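Local atomic coordinates of insulinase family protease (Yersinia pestis, PDB entry 3GO9), a protein that is a predicted protease of the insulinase (M16) family, whose activity and substrates are not established. Residues A[51-56]-A[113-118]. Sequence-based numbering, arbitrary orientation.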
loop_
_atom_site.group_PDB
_atom_site.type_symbol
_atom_site.label_atom_id
_atom_site.label_comp_id
_atom_site.label_asym_id
_atom_site.label_seq_id
_atom_site.Cartn_x
_atom_site.Cartn_y
_atom_site.Cartn_z
ATOM N N GLU A 51 -16.865 -6.423 -3.289
ATOM C CA GLU A 51 -15.662 -5.824 -3.867
ATOM C C GLU A 51 -14.886 -6.832 -4.704
ATOM O O GLU A 51 -14.606 -7.917 -4.243
ATOM C CB GLU A 51 -14.750 -5.267 -2.773
ATOM C CG GLU A 51 -15.404 -4.197 -1.893
ATOM C CD GLU A 51 -15.689 -2.915 -2.661
ATOM O OE1 GLU A 51 -14.876 -2.563 -3.548
ATOM O OE2 GLU A 51 -16.711 -2.225 -2.356
ATOM N N LEU A 52 -14.555 -6.444 -5.941
ATOM C CA LEU A 52 -13.772 -7.264 -6.838
ATOM C C LEU A 52 -12.505 -6.509 -7.236
ATOM O O LEU A 52 -12.537 -5.305 -7.577
ATOM C CB LEU A 52 -14.586 -7.626 -8.095
ATOM C CG LEU A 52 -15.852 -8.461 -7.902
ATOM C CD1 LEU A 52 -17.014 -7.560 -7.688
ATOM C CD2 LEU A 52 -16.098 -9.239 -9.181
ATOM N N ARG A 53 -11.378 -7.212 -7.275
ATOM C CA ARG A 53 -10.137 -6.607 -7.706
ATOM C C ARG A 53 -9.454 -7.605 -8.644
ATOM O O ARG A 53 -9.335 -8.791 -8.300
ATOM C CB ARG A 53 -9.213 -6.287 -6.512
ATOM C CG ARG A 53 -9.851 -5.374 -5.527
ATOM C CD ARG A 53 -9.898 -3.925 -5.961
ATOM N NE ARG A 53 -10.386 -3.173 -4.811
ATOM C CZ ARG A 53 -11.672 -3.034 -4.487
ATOM N NH1 ARG A 53 -12.635 -3.465 -5.263
ATOM N NH2 ARG A 53 -12.026 -2.483 -3.338
ATOM N N LEU A 54 -9.002 -7.135 -9.804
ATOM C CA LEU A 54 -8.200 -7.969 -10.671
ATOM C C LEU A 54 -6.869 -7.307 -10.739
ATOM O O LEU A 54 -6.757 -6.176 -11.249
ATOM C CB LEU A 54 -8.813 -8.125 -12.079
ATOM C CG LEU A 54 -7.973 -8.946 -13.083
ATOM C CD1 LEU A 54 -7.993 -10.462 -12.689
ATOM C CD2 LEU A 54 -8.550 -8.760 -14.489
ATOM N N ILE A 55 -5.853 -7.993 -10.222
ATOM C CA ILE A 55 -4.464 -7.530 -10.398
ATOM C C ILE A 55 -3.830 -8.273 -11.544
ATOM O O ILE A 55 -3.879 -9.519 -11.638
ATOM C CB ILE A 55 -3.573 -7.713 -9.112
ATOM C CG1 ILE A 55 -4.067 -6.869 -7.978
ATOM C CG2 ILE A 55 -2.073 -7.291 -9.447
ATOM C CD1 ILE A 55 -3.319 -7.175 -6.624
ATOM N N VAL A 56 -3.259 -7.498 -12.450
ATOM C CA VAL A 56 -2.478 -8.040 -13.590
ATOM C C VAL A 56 -1.051 -7.546 -13.337
ATOM O O VAL A 56 -0.834 -6.340 -13.174
ATOM C CB VAL A 56 -2.992 -7.512 -14.957
ATOM C CG1 VAL A 56 -2.174 -8.123 -16.120
ATOM C CG2 VAL A 56 -4.533 -7.801 -15.162
ATOM N N PHE A 113 2.348 -3.364 -11.808
ATOM C CA PHE A 113 1.000 -3.886 -11.799
ATOM C C PHE A 113 -0.001 -2.941 -12.418
ATOM O O PHE A 113 0.214 -1.733 -12.523
ATOM C CB PHE A 113 0.528 -4.292 -10.371
ATOM C CG PHE A 113 0.235 -3.148 -9.480
ATOM C CD1 PHE A 113 -1.050 -2.584 -9.415
ATOM C CD2 PHE A 113 1.249 -2.595 -8.668
ATOM C CE1 PHE A 113 -1.317 -1.526 -8.565
ATOM C CE2 PHE A 113 0.979 -1.478 -7.855
ATOM C CZ PHE A 113 -0.274 -0.987 -7.768
ATOM N N THR A 114 -1.128 -3.536 -12.808
ATOM C CA THR A 114 -2.393 -2.831 -13.084
ATOM C C THR A 114 -3.473 -3.439 -12.203
ATOM O O THR A 114 -3.610 -4.671 -12.127
ATOM C CB THR A 114 -2.756 -3.053 -14.543
ATOM O OG1 THR A 114 -1.721 -2.460 -15.339
ATOM C CG2 THR A 114 -4.064 -2.386 -14.967
ATOM N N LEU A 115 -4.305 -2.606 -11.604
ATOM C CA LEU A 115 -5.338 -3.055 -10.675
ATOM C C LEU A 115 -6.669 -2.541 -11.186
ATOM O O LEU A 115 -6.868 -1.296 -11.255
ATOM C CB LEU A 115 -5.082 -2.477 -9.279
ATOM C CG LEU A 115 -6.196 -2.689 -8.232
ATOM C CD1 LEU A 115 -6.276 -4.154 -7.924
ATOM C CD2 LEU A 115 -5.944 -1.904 -6.935
ATOM N N TYR A 116 -7.586 -3.481 -11.529
ATOM C CA TYR A 116 -8.967 -3.165 -11.901
ATOM C C TYR A 116 -9.858 -3.326 -10.680
ATOM O O TYR A 116 -9.736 -4.302 -9.955
ATOM C CB TYR A 116 -9.468 -4.106 -13.003
ATOM C CG TYR A 116 -8.733 -3.916 -14.324
ATOM C CD1 TYR A 116 -9.121 -2.978 -15.199
ATOM C CD2 TYR A 116 -7.584 -4.663 -14.632
ATOM C CE1 TYR A 116 -8.501 -2.838 -16.424
ATOM C CE2 TYR A 116 -6.888 -4.447 -15.838
ATOM C CZ TYR A 116 -7.379 -3.553 -16.724
ATOM O OH TYR A 116 -6.758 -3.237 -17.932
ATOM N N SER A 117 -10.805 -2.394 -10.482
ATOM C CA SER A 117 -11.616 -2.399 -9.276
ATOM C C SER A 117 -13.079 -2.168 -9.603
ATOM O O SER A 117 -13.423 -1.165 -10.248
ATOM C CB SER A 117 -11.172 -1.331 -8.271
ATOM O OG SER A 117 -9.795 -1.440 -7.859
ATOM N N LEU A 118 -13.929 -3.040 -9.081
ATOM C CA LEU A 118 -15.385 -2.886 -9.114
ATOM C C LEU A 118 -15.966 -3.086 -7.702
ATOM O O LEU A 118 -15.479 -3.909 -6.907
ATOM C CB LEU A 118 -16.030 -3.859 -10.089
ATOM C CG LEU A 118 -15.970 -3.425 -11.551
ATOM C CD1 LEU A 118 -16.038 -4.562 -12.552
ATOM C CD2 LEU A 118 -17.163 -2.489 -11.810
#
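The Arg53 guanidinium has the Leu118 carbonyl oxygen and the Glu51 carboxylate at its edge, while Ser117 OG lies oblique to it; the Tyr116 ring has Leu54 O and Val56 CG2 at its edge. Both belong to an antiparallel pair within the mixed sheet of the M16 peptidase fold, where strand 50-56 runs between 212-218 and 114-120. Six backbone bonds tie the pair, two each at Leu52-Leu118, Leu54-Tyr116 and Val56-Thr114, and CA-H...O contacts fill the intervals.

Leu52, Leu54, Val56, Thr114, Tyr116 and Leu118 share one face, and helix 125-140 packs on Leu52, Tyr116 and Leu118. The leucines and Val56 fill this layer with hydrocarbon, while the polar ends are hydrogen-bonded, Thr114 OG1 to Thr58 O and the Tyr116 hydroxyl to that of Tyr207. Tyr116 CE2 lies 4.2 Å from Val56 CG2. The other face carries Arg53, Ile55, Leu115 and Ser117 and meets helix 388-401, from the chain's second half. There Leu115, with CG opposite the backbone N (chi1 171°), brings CD1 to 3.5 Å from Ile55 CG1.

A buried arginine needs partners. A bend at chi2 (-76°) helps fold Arg53 past the small Ser117, with CD 3.1 Å from Ser117 OG, toward Glu51, whose OE2 bonds Ser119. Arg53 NH1 and NH2 both grip the single oxygen Glu51 OE1 in a salt bridge, NH2 at 2.9 Å. The Glu51 side chain lies about 4 Å from a zinc ion and touches Asp99, which binds zinc with Glu101, Asp387 and Asp389. Arg53 NH1 also bonds Leu52 O at 3.0 Å, from the carbonyl face opposite Leu118 N.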